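Local coordinates for chromosome partition protein Smc (Pyrococcus yayanosii, PDB 5XEI) that probably acts in chromosome condensation and partitioning, using an ABC-type ATPase head domain that binds and hydrolyses ATP, at residues A[15-20]-A[75-80]; A[30-35]-A[514-519]; A[44-49]-A[445-450]; A[146-151]-A[428-433]; A[463-468]-A[486-491]. All coordinates share one frame; numbering follows the deposited sequence.

Contact 1: residues A[15-20]-A[75-80]; sequences YGNRKV and PPAKYA
Asn17 reaches out from the turn between strands 3-10 and 20-23 and lays its amide group against the backbone of Pro75 to Ala77. Both loops sit at the margin of the antiparallel sheet in the ABC-type ATPase head: one links two neighbouring strands, the other leads into strand 80-87. Asn17 points toward its partner, with CG beside the backbone N (chi1 -44°), and this torsion carries the amide to the other loop. There it crosses the Pro75 ring obliquely, and its CG comes to 3.5 Å from Pro75 O. The pyrrolidine of Pro75 flanks the amide through its CD and CG, while Ala77 aims its methyl at the same group. Replacing Asn17 with a leucine would probably leave the Pro75 carbonyl beside an apolar group, without a polar neighbour from this loop. Behind the side chain, the backbone N of Asn17 is hydrogen-bonded to Glu74, which also forms a salt bridge with Arg18, so the two loops are joined by charge as well as by the amide. Phe68 packs against both Asn17 and Ala77. The two backbones come nearest here, with Asn17 CA 5.9 Å from Ala77 CA.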
# COMPACT_ATOMS: atom_id res chain seq x y z
N TYR A 15 9.99 -41.94 -13.71
CA TYR A 15 9.55 -42.06 -15.09
C TYR A 15 10.78 -41.99 -15.99
O TYR A 15 11.77 -41.34 -15.65
CB TYR A 15 8.51 -40.97 -15.41
CG TYR A 15 7.27 -41.12 -14.53
CD1 TYR A 15 7.33 -40.83 -13.17
CD2 TYR A 15 6.07 -41.60 -15.03
CE1 TYR A 15 6.23 -40.99 -12.34
CE2 TYR A 15 4.95 -41.77 -14.19
CZ TYR A 15 5.05 -41.46 -12.85
OH TYR A 15 3.99 -41.62 -11.98
N GLY A 16 10.75 -42.72 -17.10
CA GLY A 16 11.98 -42.92 -17.84
C GLY A 16 12.40 -41.67 -18.58
O GLY A 16 11.88 -40.57 -18.37
N ASN A 17 13.39 -41.84 -19.47
CA ASN A 17 13.75 -40.76 -20.38
C ASN A 17 12.67 -40.49 -21.41
O ASN A 17 12.59 -39.38 -21.95
CB ASN A 17 15.06 -41.07 -21.10
CG ASN A 17 16.10 -41.62 -20.19
OD1 ASN A 17 16.37 -42.82 -20.20
ND2 ASN A 17 16.70 -40.75 -19.37
N ARG A 18 11.85 -41.49 -21.72
CA ARG A 18 10.69 -41.26 -22.57
C ARG A 18 9.79 -40.18 -21.98
O ARG A 18 9.44 -40.22 -20.80
CB ARG A 18 9.90 -42.57 -22.75
CG ARG A 18 10.70 -43.63 -23.46
CD ARG A 18 9.92 -44.92 -23.68
NE ARG A 18 10.20 -45.98 -22.70
CZ ARG A 18 11.38 -46.61 -22.56
NH1 ARG A 18 12.42 -46.27 -23.32
NH2 ARG A 18 11.52 -47.57 -21.65
N LYS A 19 9.46 -39.18 -22.79
CA LYS A 19 8.42 -38.24 -22.41
C LYS A 19 7.14 -39.01 -22.07
O LYS A 19 6.86 -40.07 -22.64
CB LYS A 19 8.18 -37.26 -23.56
CG LYS A 19 7.12 -36.19 -23.35
CD LYS A 19 6.87 -35.48 -24.68
CE LYS A 19 6.05 -34.21 -24.54
NZ LYS A 19 5.64 -33.65 -25.87
N VAL A 20 6.40 -38.52 -21.08
CA VAL A 20 5.18 -39.15 -20.60
C VAL A 20 4.08 -38.09 -20.56
O VAL A 20 4.27 -37.03 -19.96
CB VAL A 20 5.36 -39.75 -19.21
CG1 VAL A 20 4.05 -40.27 -18.70
CG2 VAL A 20 6.38 -40.85 -19.25
N PRO A 75 19.16 -45.43 -19.55
CA PRO A 75 20.26 -44.63 -18.98
C PRO A 75 19.75 -43.52 -18.09
O PRO A 75 18.63 -43.02 -18.28
CB PRO A 75 20.94 -44.04 -20.22
CG PRO A 75 19.80 -43.96 -21.21
CD PRO A 75 19.03 -45.22 -21.00
N PRO A 76 20.56 -43.06 -17.14
CA PRO A 76 20.18 -41.89 -16.32
C PRO A 76 19.86 -40.70 -17.21
O PRO A 76 20.41 -40.55 -18.31
CB PRO A 76 21.41 -41.63 -15.46
CG PRO A 76 22.25 -42.90 -15.55
CD PRO A 76 21.96 -43.46 -16.90
N ALA A 77 18.94 -39.86 -16.75
CA ALA A 77 18.52 -38.73 -17.56
C ALA A 77 19.53 -37.61 -17.46
O ALA A 77 20.28 -37.49 -16.48
CB ALA A 77 17.15 -38.23 -17.11
N LYS A 78 19.55 -36.76 -18.49
CA LYS A 78 20.41 -35.59 -18.43
C LYS A 78 19.80 -34.45 -17.63
O LYS A 78 20.51 -33.49 -17.31
CB LYS A 78 20.76 -35.08 -19.84
CG LYS A 78 21.16 -36.13 -20.88
CD LYS A 78 22.46 -36.87 -20.53
CE LYS A 78 22.65 -38.10 -21.44
NZ LYS A 78 23.54 -39.18 -20.85
N TYR A 79 18.50 -34.53 -17.33
CA TYR A 79 17.77 -33.52 -16.57
C TYR A 79 16.35 -34.03 -16.32
O TYR A 79 15.92 -35.04 -16.88
CB TYR A 79 17.73 -32.18 -17.29
CG TYR A 79 17.22 -32.27 -18.70
CD1 TYR A 79 15.87 -32.12 -18.98
CD2 TYR A 79 18.08 -32.52 -19.77
CE1 TYR A 79 15.39 -32.19 -20.29
CE2 TYR A 79 17.62 -32.60 -21.06
CZ TYR A 79 16.28 -32.44 -21.32
OH TYR A 79 15.81 -32.52 -22.61
N ALA A 80 15.65 -33.34 -15.43
CA ALA A 80 14.26 -33.62 -15.15
C ALA A 80 13.41 -32.49 -15.70
O ALA A 80 13.78 -31.31 -15.59
CB ALA A 80 14.02 -33.78 -13.65

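Contact 2: residues A[30-35]-A[514-519]; sequences AIVGAN and KILEEA
Val32 and Leu516 make the apolar core of this contact, where the strand entering the P-loop meets the helix near the C-terminal end of the chain. The Leu516 CD1 methyl does the touching: it lies 3.7 Å from Val32 CB and 3.8 Å from Val32 CG2, so one methyl meets the branch point and one arm of the valine together. Leu516 can do this because its chain is extended beyond the first bond, with CD1 anti to CA (chi2 -172°), which drives that methyl out from the helix toward the strand. The two side chains meet at a slant, both buried.

Backbone packing comes next. CD1 of Leu516 also approaches Gly33 N, at 4.2 Å, and Gly33, having no side chain, sets only main-chain atoms beside the helix.

Polar bonds run within each part. Ala519 N donates to Ile515 O at 3.2 Å, and Ala34 O accepts from the Ser37 hydroxyl inside the P-loop, where Ala34 and Asn35 belong to the predicted ATP site.

In the fold, strand 28-32 runs between strands 475-480 and 491-498 of the mixed sheet, helix 509-518 lies alongside its P-loop end, and Met486 of helix 483-488 packs on both Val32 and Leu516.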
# COMPACT_ATOMS: atom_id res chain seq x y z
N ALA A 30 -8.61 -40.23 -11.30
CA ALA A 30 -8.04 -41.03 -10.22
C ALA A 30 -6.76 -41.73 -10.69
O ALA A 30 -6.80 -42.58 -11.59
CB ALA A 30 -9.06 -42.05 -9.72
N ILE A 31 -5.64 -41.38 -10.07
CA ILE A 31 -4.39 -42.10 -10.24
C ILE A 31 -4.38 -43.30 -9.29
O ILE A 31 -4.48 -43.12 -8.06
CB ILE A 31 -3.18 -41.19 -9.96
CG1 ILE A 31 -3.34 -39.80 -10.60
CG2 ILE A 31 -1.92 -41.89 -10.42
CD1 ILE A 31 -3.46 -39.80 -12.08
N VAL A 32 -4.25 -44.51 -9.84
CA VAL A 32 -4.22 -45.73 -9.04
C VAL A 32 -3.04 -46.60 -9.44
O VAL A 32 -2.55 -46.54 -10.57
CB VAL A 32 -5.53 -46.55 -9.12
CG1 VAL A 32 -6.69 -45.71 -8.64
CG2 VAL A 32 -5.75 -47.06 -10.54
N GLY A 33 -2.60 -47.41 -8.49
CA GLY A 33 -1.43 -48.26 -8.61
C GLY A 33 -0.98 -48.70 -7.24
O GLY A 33 -1.37 -48.14 -6.21
N ALA A 34 -0.13 -49.73 -7.22
CA ALA A 34 0.26 -50.34 -5.96
C ALA A 34 1.28 -49.49 -5.23
O ALA A 34 1.85 -48.54 -5.78
CB ALA A 34 0.83 -51.74 -6.18
N ASN A 35 1.53 -49.86 -3.97
CA ASN A 35 2.59 -49.23 -3.18
C ASN A 35 3.92 -49.28 -3.92
O ASN A 35 4.43 -50.37 -4.21
CB ASN A 35 2.73 -49.93 -1.83
CG ASN A 35 1.44 -49.93 -1.04
OD1 ASN A 35 0.81 -48.88 -0.87
ND2 ASN A 35 1.03 -51.11 -0.56
N LYS A 514 -9.54 -55.54 -11.80
CA LYS A 514 -8.68 -56.71 -11.97
C LYS A 514 -7.28 -56.45 -11.42
O LYS A 514 -6.88 -57.05 -10.42
CB LYS A 514 -8.64 -57.12 -13.44
CG LYS A 514 -9.92 -57.80 -13.92
CD LYS A 514 -9.80 -58.26 -15.37
CE LYS A 514 -11.15 -58.72 -15.91
NZ LYS A 514 -12.15 -57.62 -15.83
N ILE A 515 -6.55 -55.50 -12.02
CA ILE A 515 -5.15 -55.31 -11.64
C ILE A 515 -4.99 -55.02 -10.15
O ILE A 515 -3.98 -55.40 -9.55
CB ILE A 515 -4.50 -54.21 -12.50
CG1 ILE A 515 -4.96 -54.31 -13.95
CG2 ILE A 515 -2.98 -54.29 -12.42
CD1 ILE A 515 -4.35 -55.46 -14.70
N LEU A 516 -5.98 -54.38 -9.53
CA LEU A 516 -5.85 -53.98 -8.13
C LEU A 516 -6.57 -54.91 -7.16
O LEU A 516 -6.79 -54.54 -6.00
CB LEU A 516 -6.34 -52.54 -7.95
CG LEU A 516 -5.41 -51.56 -8.65
CD1 LEU A 516 -5.77 -50.11 -8.31
CD2 LEU A 516 -3.94 -51.88 -8.33
N GLU A 517 -6.97 -56.11 -7.61
CA GLU A 517 -7.19 -57.24 -6.72
C GLU A 517 -6.23 -58.39 -6.99
O GLU A 517 -6.01 -59.23 -6.10
CB GLU A 517 -8.65 -57.75 -6.80
CG GLU A 517 -9.26 -57.89 -8.21
CD GLU A 517 -10.80 -57.73 -8.25
OE1 GLU A 517 -11.44 -57.78 -7.18
OE2 GLU A 517 -11.35 -57.53 -9.36
N GLU A 518 -5.61 -58.43 -8.18
CA GLU A 518 -4.54 -59.38 -8.45
C GLU A 518 -3.26 -59.01 -7.69
O GLU A 518 -2.62 -59.88 -7.09
CB GLU A 518 -4.28 -59.44 -9.97
CG GLU A 518 -5.23 -60.33 -10.85
CD GLU A 518 -6.74 -60.20 -10.60
OE1 GLU A 518 -7.21 -59.20 -10.02
OE2 GLU A 518 -7.48 -61.10 -11.04
N ALA A 519 -2.89 -57.72 -7.68
CA ALA A 519 -1.72 -57.26 -6.92
C ALA A 519 -1.94 -57.31 -5.41
O ALA A 519 -0.97 -57.12 -4.67
CB ALA A 519 -1.34 -55.84 -7.34

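Contact 3: residues A[44-49]-A[445-450]; sequences DAILFV and FYLFDE
Ile46 meets Phe445 and Leu447 where the helix that follows the P-loop packs against the Walker B strand, a pairing at the heart of the ABC-type nucleotide-binding fold. The isoleucine offers a different branch to each partner. Its CG2 methyl approaches the far end of the Phe445 ring obliquely, 4.3 Å from CZ, while the CD1 methyl reaches along to Leu447. With the chain extended beyond CB (chi2 -169°), CD1 is carried well forward, and the one side chain spans two strand residues that point the same way. All three are buried, in ordinary van der Waals packing.

In the next shell, Leu7 of strand 3-10 touches Ile46 and Ile4 touches Phe445, so the second sheet closes over this core. Main-chain bonds from Leu447 to Asn141 and Val143, and from Tyr446 to Gln475 and Ile477, fix the strand between its neighbours. Asp44, two residues earlier on the same helix, is salt-bridged to Arg59 and Lys13. Asp449, the Walker B aspartate, touches Ser40 of the P-loop. Between these two polar ends, the helix and the strand stay joined through Ile46 CD1, 4.4 Å from Leu447 CD2.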
# COMPACT_ATOMS: atom_id res chain seq x y z
N ASP A 44 4.24 -35.01 -6.85
CA ASP A 44 5.50 -34.29 -6.75
C ASP A 44 5.83 -33.54 -8.03
O ASP A 44 6.48 -32.48 -7.98
CB ASP A 44 6.65 -35.24 -6.42
CG ASP A 44 6.50 -35.88 -5.04
OD1 ASP A 44 5.63 -35.44 -4.24
OD2 ASP A 44 7.29 -36.81 -4.75
N ALA A 45 5.46 -34.10 -9.18
CA ALA A 45 5.70 -33.41 -10.43
C ALA A 45 4.98 -32.07 -10.43
O ALA A 45 5.56 -31.03 -10.79
CB ALA A 45 5.26 -34.28 -11.60
N ILE A 46 3.71 -32.08 -10.02
CA ILE A 46 2.91 -30.86 -10.09
C ILE A 46 3.51 -29.79 -9.18
O ILE A 46 3.60 -28.61 -9.56
CB ILE A 46 1.44 -31.18 -9.75
CG1 ILE A 46 0.91 -32.21 -10.75
CG2 ILE A 46 0.59 -29.94 -9.78
CD1 ILE A 46 -0.60 -32.41 -10.69
N LEU A 47 3.95 -30.18 -7.98
CA LEU A 47 4.60 -29.22 -7.09
C LEU A 47 5.90 -28.72 -7.69
O LEU A 47 6.22 -27.53 -7.61
CB LEU A 47 4.82 -29.86 -5.73
CG LEU A 47 5.65 -29.22 -4.62
CD1 LEU A 47 5.16 -27.85 -4.25
CD2 LEU A 47 5.57 -30.12 -3.40
N PHE A 48 6.67 -29.62 -8.30
CA PHE A 48 7.88 -29.20 -8.98
C PHE A 48 7.57 -28.13 -10.02
O PHE A 48 8.18 -27.05 -10.00
CB PHE A 48 8.56 -30.41 -9.62
CG PHE A 48 9.75 -30.05 -10.47
CD1 PHE A 48 10.92 -29.56 -9.89
CD2 PHE A 48 9.69 -30.15 -11.86
CE1 PHE A 48 12.01 -29.20 -10.68
CE2 PHE A 48 10.77 -29.79 -12.65
CZ PHE A 48 11.93 -29.32 -12.06
N VAL A 49 6.61 -28.39 -10.90
CA VAL A 49 6.38 -27.44 -12.00
C VAL A 49 5.77 -26.12 -11.54
O VAL A 49 5.91 -25.11 -12.23
CB VAL A 49 5.50 -28.06 -13.11
CG1 VAL A 49 4.01 -28.05 -12.70
CG2 VAL A 49 5.75 -27.31 -14.42
N PHE A 445 -8.02 -26.44 -9.35
CA PHE A 445 -8.00 -27.88 -9.17
C PHE A 445 -7.61 -28.17 -7.73
O PHE A 445 -7.08 -27.31 -7.02
CB PHE A 445 -7.01 -28.57 -10.11
CG PHE A 445 -5.59 -28.29 -9.75
CD1 PHE A 445 -4.96 -27.15 -10.22
CD2 PHE A 445 -4.91 -29.13 -8.88
CE1 PHE A 445 -3.67 -26.87 -9.86
CE2 PHE A 445 -3.62 -28.84 -8.50
CZ PHE A 445 -3.00 -27.72 -9.00
N TYR A 446 -7.86 -29.43 -7.33
CA TYR A 446 -7.42 -29.99 -6.07
C TYR A 446 -6.61 -31.26 -6.33
O TYR A 446 -6.95 -32.04 -7.23
CB TYR A 446 -8.65 -30.29 -5.15
CG TYR A 446 -9.40 -29.03 -4.83
CD1 TYR A 446 -10.31 -28.50 -5.74
CD2 TYR A 446 -9.16 -28.34 -3.63
CE1 TYR A 446 -10.97 -27.32 -5.47
CE2 TYR A 446 -9.83 -27.15 -3.35
CZ TYR A 446 -10.73 -26.65 -4.27
OH TYR A 446 -11.39 -25.47 -4.03
N LEU A 447 -5.56 -31.48 -5.55
CA LEU A 447 -4.73 -32.67 -5.67
C LEU A 447 -4.73 -33.41 -4.34
O LEU A 447 -4.22 -32.89 -3.35
CB LEU A 447 -3.31 -32.33 -6.07
CG LEU A 447 -2.35 -33.52 -6.11
CD1 LEU A 447 -2.80 -34.50 -7.17
CD2 LEU A 447 -0.90 -33.04 -6.36
N PHE A 448 -5.26 -34.62 -4.35
CA PHE A 448 -5.33 -35.47 -3.16
C PHE A 448 -4.51 -36.73 -3.45
O PHE A 448 -4.97 -37.63 -4.15
CB PHE A 448 -6.77 -35.85 -2.81
CG PHE A 448 -7.62 -34.69 -2.38
CD1 PHE A 448 -7.06 -33.50 -1.96
CD2 PHE A 448 -9.01 -34.80 -2.42
CE1 PHE A 448 -7.89 -32.42 -1.57
CE2 PHE A 448 -9.83 -33.74 -2.04
CZ PHE A 448 -9.27 -32.54 -1.63
N ASP A 449 -3.32 -36.79 -2.91
CA ASP A 449 -2.59 -38.03 -2.88
C ASP A 449 -2.93 -38.63 -1.53
O ASP A 449 -3.21 -37.87 -0.61
CB ASP A 449 -1.10 -37.74 -3.01
CG ASP A 449 -0.29 -38.99 -3.12
OD1 ASP A 449 0.93 -38.86 -3.32
OD2 ASP A 449 -0.88 -40.10 -3.08
N GLU A 450 -2.84 -39.97 -1.37
CA GLU A 450 -3.32 -40.71 -0.19
C GLU A 450 -4.64 -40.14 0.38
O GLU A 450 -5.67 -40.20 -0.29
CB GLU A 450 -2.28 -40.79 0.95
CG GLU A 450 -1.90 -39.45 1.52
CD GLU A 450 -0.91 -38.69 0.66
OE1 GLU A 450 -0.32 -39.24 -0.29
OE2 GLU A 450 -0.91 -37.45 0.79

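Contact 4: residues A[146-151]-A[428-433]; sequences GDITKF and LTALAF
The rings of Phe151 and Phe433 meet rim to rim, neither lying over the face of the other, with centroids 5.6 Å apart and planes only 24° from parallel. The meeting point is Phe151 CZ, 3.4 Å from Phe433 CD2. At the neighbouring ring atom, CE1 comes to 3.7 Å from Ala430 CB, so the phenyl group bridges an alanine and the phenylalanine one turn further along the helix. Phe151 has its CG anti to the backbone N (chi1 164°), which brings the ring to Ala430 and Phe433. Arg159 makes a cation-pi contact with it. Ile148, one turn earlier, sets CG2 at 4.2 Å from Ala430 CB. With an alanine at Phe151, Ala430 and the rim of Phe433 would probably lose their main partner, and a gap would open between the helices.

The axes of segments 147-151 and 428-433 lie at 81°, 10.4 Å apart at closest approach. The first belongs to helix 147-152, just past the Q-loop, the second to the helix that follows the ABC signature sequence. On its other flanks helix 424-440 is packed by Phe376 and Phe380 of helix 321-383, much of which is predicted to be coiled coil, and by Val463 of helix 457-470.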
# COMPACT_ATOMS: atom_id res chain seq x y z
N GLY A 146 1.85 -36.08 4.30
CA GLY A 146 2.26 -35.25 5.42
C GLY A 146 1.64 -33.86 5.49
O GLY A 146 1.82 -33.17 6.50
N ASP A 147 0.91 -33.42 4.46
CA ASP A 147 0.29 -32.10 4.53
C ASP A 147 -0.79 -32.05 5.61
O ASP A 147 -0.92 -31.04 6.31
CB ASP A 147 -0.29 -31.70 3.17
CG ASP A 147 0.70 -30.93 2.32
OD1 ASP A 147 0.97 -29.75 2.65
OD2 ASP A 147 1.18 -31.47 1.29
N ILE A 148 -1.59 -33.13 5.75
CA ILE A 148 -2.62 -33.15 6.79
C ILE A 148 -1.99 -32.97 8.17
O ILE A 148 -2.50 -32.22 9.01
CB ILE A 148 -3.44 -34.45 6.73
CG1 ILE A 148 -4.17 -34.57 5.40
CG2 ILE A 148 -4.43 -34.50 7.89
CD1 ILE A 148 -4.98 -35.83 5.30
N THR A 149 -0.89 -33.68 8.42
CA THR A 149 -0.22 -33.51 9.70
C THR A 149 0.37 -32.11 9.85
O THR A 149 0.30 -31.52 10.93
CB THR A 149 0.85 -34.59 9.86
OG1 THR A 149 0.22 -35.89 9.88
CG2 THR A 149 1.65 -34.37 11.15
N LYS A 150 0.92 -31.56 8.77
CA LYS A 150 1.41 -30.18 8.82
C LYS A 150 0.28 -29.20 9.12
O LYS A 150 0.48 -28.19 9.80
CB LYS A 150 2.09 -29.80 7.51
CG LYS A 150 3.34 -30.60 7.24
CD LYS A 150 4.50 -29.73 6.77
CE LYS A 150 5.78 -30.56 6.72
NZ LYS A 150 5.53 -31.96 6.23
N PHE A 151 -0.92 -29.49 8.59
CA PHE A 151 -2.06 -28.61 8.74
C PHE A 151 -2.65 -28.68 10.15
O PHE A 151 -3.30 -27.72 10.60
CB PHE A 151 -3.10 -28.98 7.68
CG PHE A 151 -4.48 -28.42 7.94
CD1 PHE A 151 -5.49 -29.23 8.41
CD2 PHE A 151 -4.75 -27.08 7.72
CE1 PHE A 151 -6.75 -28.73 8.63
CE2 PHE A 151 -6.01 -26.57 7.96
CZ PHE A 151 -7.01 -27.39 8.41
N LEU A 428 -10.69 -36.36 8.17
CA LEU A 428 -12.04 -35.92 7.84
C LEU A 428 -12.25 -34.45 8.18
O LEU A 428 -12.98 -33.74 7.47
CB LEU A 428 -13.07 -36.76 8.59
CG LEU A 428 -13.23 -38.19 8.06
CD1 LEU A 428 -14.32 -38.89 8.80
CD2 LEU A 428 -13.51 -38.17 6.56
N THR A 429 -11.62 -33.98 9.25
CA THR A 429 -11.70 -32.57 9.59
C THR A 429 -10.98 -31.72 8.56
O THR A 429 -11.54 -30.75 8.04
CB THR A 429 -11.12 -32.36 10.98
OG1 THR A 429 -12.10 -32.76 11.94
CG2 THR A 429 -10.74 -30.90 11.21
N ALA A 430 -9.73 -32.07 8.25
CA ALA A 430 -8.98 -31.30 7.26
C ALA A 430 -9.77 -31.21 5.98
O ALA A 430 -9.75 -30.17 5.31
CB ALA A 430 -7.61 -31.94 7.01
N LEU A 431 -10.52 -32.25 5.65
CA LEU A 431 -11.24 -32.26 4.38
C LEU A 431 -12.52 -31.45 4.44
O LEU A 431 -12.93 -30.87 3.42
CB LEU A 431 -11.53 -33.69 3.95
CG LEU A 431 -10.32 -34.40 3.34
CD1 LEU A 431 -10.28 -35.80 3.80
CD2 LEU A 431 -10.32 -34.36 1.82
N ALA A 432 -13.17 -31.39 5.61
CA ALA A 432 -14.30 -30.48 5.76
C ALA A 432 -13.84 -29.04 5.54
O ALA A 432 -14.42 -28.31 4.73
CB ALA A 432 -14.96 -30.63 7.13
N PHE A 433 -12.76 -28.65 6.22
CA PHE A 433 -12.19 -27.33 6.00
C PHE A 433 -11.95 -27.08 4.52
O PHE A 433 -12.45 -26.11 3.95
CB PHE A 433 -10.89 -27.19 6.77
CG PHE A 433 -10.46 -25.77 6.95
CD1 PHE A 433 -11.39 -24.80 7.31
CD2 PHE A 433 -9.15 -25.39 6.77
CE1 PHE A 433 -11.01 -23.49 7.50
CE2 PHE A 433 -8.75 -24.07 6.96
CZ PHE A 433 -9.68 -23.13 7.32

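Contact 5: residues A[463-468]-A[486-491]; sequences VADLIK and MANADK
Lys468 and Asn488 cross at about a right angle where two helices on the same flank of the mixed sheet come together, helix 457-470 before strand 475-480 and helix 483-488 after it. The lysine conformation makes the contact. Its CG starts anti to the backbone N, but the chain then bends sharply at chi2 (88°) and again at chi4 (-56°), so that it folds over Asn488 instead of stretching straight out. As a result its methylenes do the touching: CD lies 3.2 Å from the backbone O of Asn488 and 3.8 Å from its CB, while CE is 3.4 Å from that same O. The ammonium end finishes near the base of the side chain, NZ 4.0 Å from Asn488 CB.

Asn488 itself points toward helix 457-470, its CG beside the backbone N, and lays its amide against Ala464 and Asp465. The Ala464 methyl, CB, stands 4.4 Å from Asn488 CG. Asp465 starts out away from the partner, yet its carboxylate turns back to the amide, with the two planes nearly perpendicular at 82°.

Asp490 lies further along, its OD1 6.2 Å from Lys468 NZ, too far for a salt bridge. The chemistry is therefore polar groups set side by side, with no hydrogen bond clear across the segments, which implies a join resting on van der Waals contact and perhaps on weak, longer-range attraction between Lys468 and Asp490.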
# COMPACT_ATOMS: atom_id res chain seq x y z
N VAL A 463 -16.49 -39.37 1.27
CA VAL A 463 -15.49 -38.50 0.65
C VAL A 463 -15.56 -38.60 -0.87
O VAL A 463 -15.59 -37.59 -1.57
CB VAL A 463 -14.08 -38.85 1.16
CG1 VAL A 463 -13.09 -37.93 0.53
CG2 VAL A 463 -14.01 -38.75 2.66
N ALA A 464 -15.59 -39.83 -1.40
CA ALA A 464 -15.68 -40.00 -2.85
C ALA A 464 -16.96 -39.37 -3.38
O ALA A 464 -16.95 -38.74 -4.45
CB ALA A 464 -15.61 -41.47 -3.22
N ASP A 465 -18.07 -39.50 -2.64
CA ASP A 465 -19.30 -38.81 -3.03
C ASP A 465 -19.12 -37.31 -2.96
O ASP A 465 -19.55 -36.58 -3.87
CB ASP A 465 -20.46 -39.23 -2.14
CG ASP A 465 -20.61 -40.73 -2.07
OD1 ASP A 465 -20.42 -41.38 -3.12
OD2 ASP A 465 -20.92 -41.24 -0.97
N LEU A 466 -18.50 -36.82 -1.89
CA LEU A 466 -18.27 -35.39 -1.78
C LEU A 466 -17.40 -34.89 -2.93
O LEU A 466 -17.67 -33.84 -3.52
CB LEU A 466 -17.63 -35.07 -0.44
CG LEU A 466 -17.73 -33.59 -0.13
CD1 LEU A 466 -19.11 -33.12 -0.52
CD2 LEU A 466 -17.48 -33.32 1.35
N ILE A 467 -16.35 -35.64 -3.24
CA ILE A 467 -15.47 -35.29 -4.35
C ILE A 467 -16.25 -35.31 -5.65
O ILE A 467 -16.18 -34.38 -6.47
CB ILE A 467 -14.27 -36.25 -4.40
CG1 ILE A 467 -13.45 -36.12 -3.12
CG2 ILE A 467 -13.42 -36.01 -5.65
CD1 ILE A 467 -12.28 -37.03 -3.07
N LYS A 468 -17.04 -36.37 -5.85
CA LYS A 468 -17.82 -36.48 -7.07
C LYS A 468 -18.78 -35.31 -7.22
O LYS A 468 -18.92 -34.75 -8.31
CB LYS A 468 -18.55 -37.82 -7.07
CG LYS A 468 -19.44 -38.04 -8.28
CD LYS A 468 -18.68 -38.67 -9.44
CE LYS A 468 -19.64 -39.36 -10.40
NZ LYS A 468 -20.49 -40.37 -9.70
N MET A 486 -11.91 -45.19 -6.69
CA MET A 486 -11.90 -45.49 -8.12
C MET A 486 -13.29 -45.47 -8.72
O MET A 486 -13.46 -45.09 -9.89
CB MET A 486 -11.30 -46.87 -8.34
CG MET A 486 -9.95 -46.89 -8.90
SD MET A 486 -9.41 -48.60 -8.80
CE MET A 486 -8.89 -48.68 -7.08
N ALA A 487 -14.28 -45.90 -7.95
CA ALA A 487 -15.58 -46.26 -8.52
C ALA A 487 -16.29 -45.06 -9.13
O ALA A 487 -16.94 -45.17 -10.17
CB ALA A 487 -16.43 -46.91 -7.44
N ASN A 488 -16.17 -43.89 -8.50
CA ASN A 488 -16.86 -42.70 -8.98
C ASN A 488 -16.03 -41.82 -9.90
O ASN A 488 -16.55 -40.83 -10.42
CB ASN A 488 -17.33 -41.85 -7.80
CG ASN A 488 -17.99 -42.66 -6.73
OD1 ASN A 488 -17.33 -43.36 -5.97
ND2 ASN A 488 -19.32 -42.60 -6.69
N ALA A 489 -14.76 -42.12 -10.10
CA ALA A 489 -13.99 -41.27 -10.98
C ALA A 489 -14.60 -41.27 -12.38
O ALA A 489 -15.25 -42.23 -12.79
CB ALA A 489 -12.53 -41.72 -11.05
N ASP A 490 -14.43 -40.15 -13.08
CA ASP A 490 -14.80 -40.07 -14.49
C ASP A 490 -13.75 -40.73 -15.36
O ASP A 490 -14.07 -41.23 -16.44
CB ASP A 490 -14.95 -38.61 -14.94
CG ASP A 490 -15.83 -37.78 -14.01
OD1 ASP A 490 -15.68 -37.89 -12.77
OD2 ASP A 490 -16.68 -37.02 -14.52
N LYS A 491 -12.49 -40.69 -14.93
CA LYS A 491 -11.36 -41.27 -15.63
C LYS A 491 -10.44 -41.90 -14.60
O LYS A 491 -10.32 -41.40 -13.48
CB LYS A 491 -10.61 -40.22 -16.46
CG LYS A 491 -9.16 -40.60 -16.78
CD LYS A 491 -8.43 -39.55 -17.63
CE LYS A 491 -9.00 -39.49 -19.03
NZ LYS A 491 -8.12 -38.77 -19.98

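Contacts 2 to 5 form a connected core around the mixed sheet. Contacts 2 and 5 join through a probable backbone hydrogen bond, Ala30 N to Lys491 O at 3.0 Å, and by Leu516 CD1 packing on Met486 CE at 3.6 Å. Phe448 of contact 3 ties it to contacts 4 and 5: its CE2 is 3.9 Å from Leu431 CD2 of contact 4, its CD2 4.0 Å from Ile467 CD1 of contact 5. The predicted ATP site runs through contact 2, and the side chain of Leu447 in contact 3 is about 9 Å from that of Ser40. Contact 1 touches none of the others, though its nearest atoms come to about 4 Å from contact 3; their centres are about 20 Å apart.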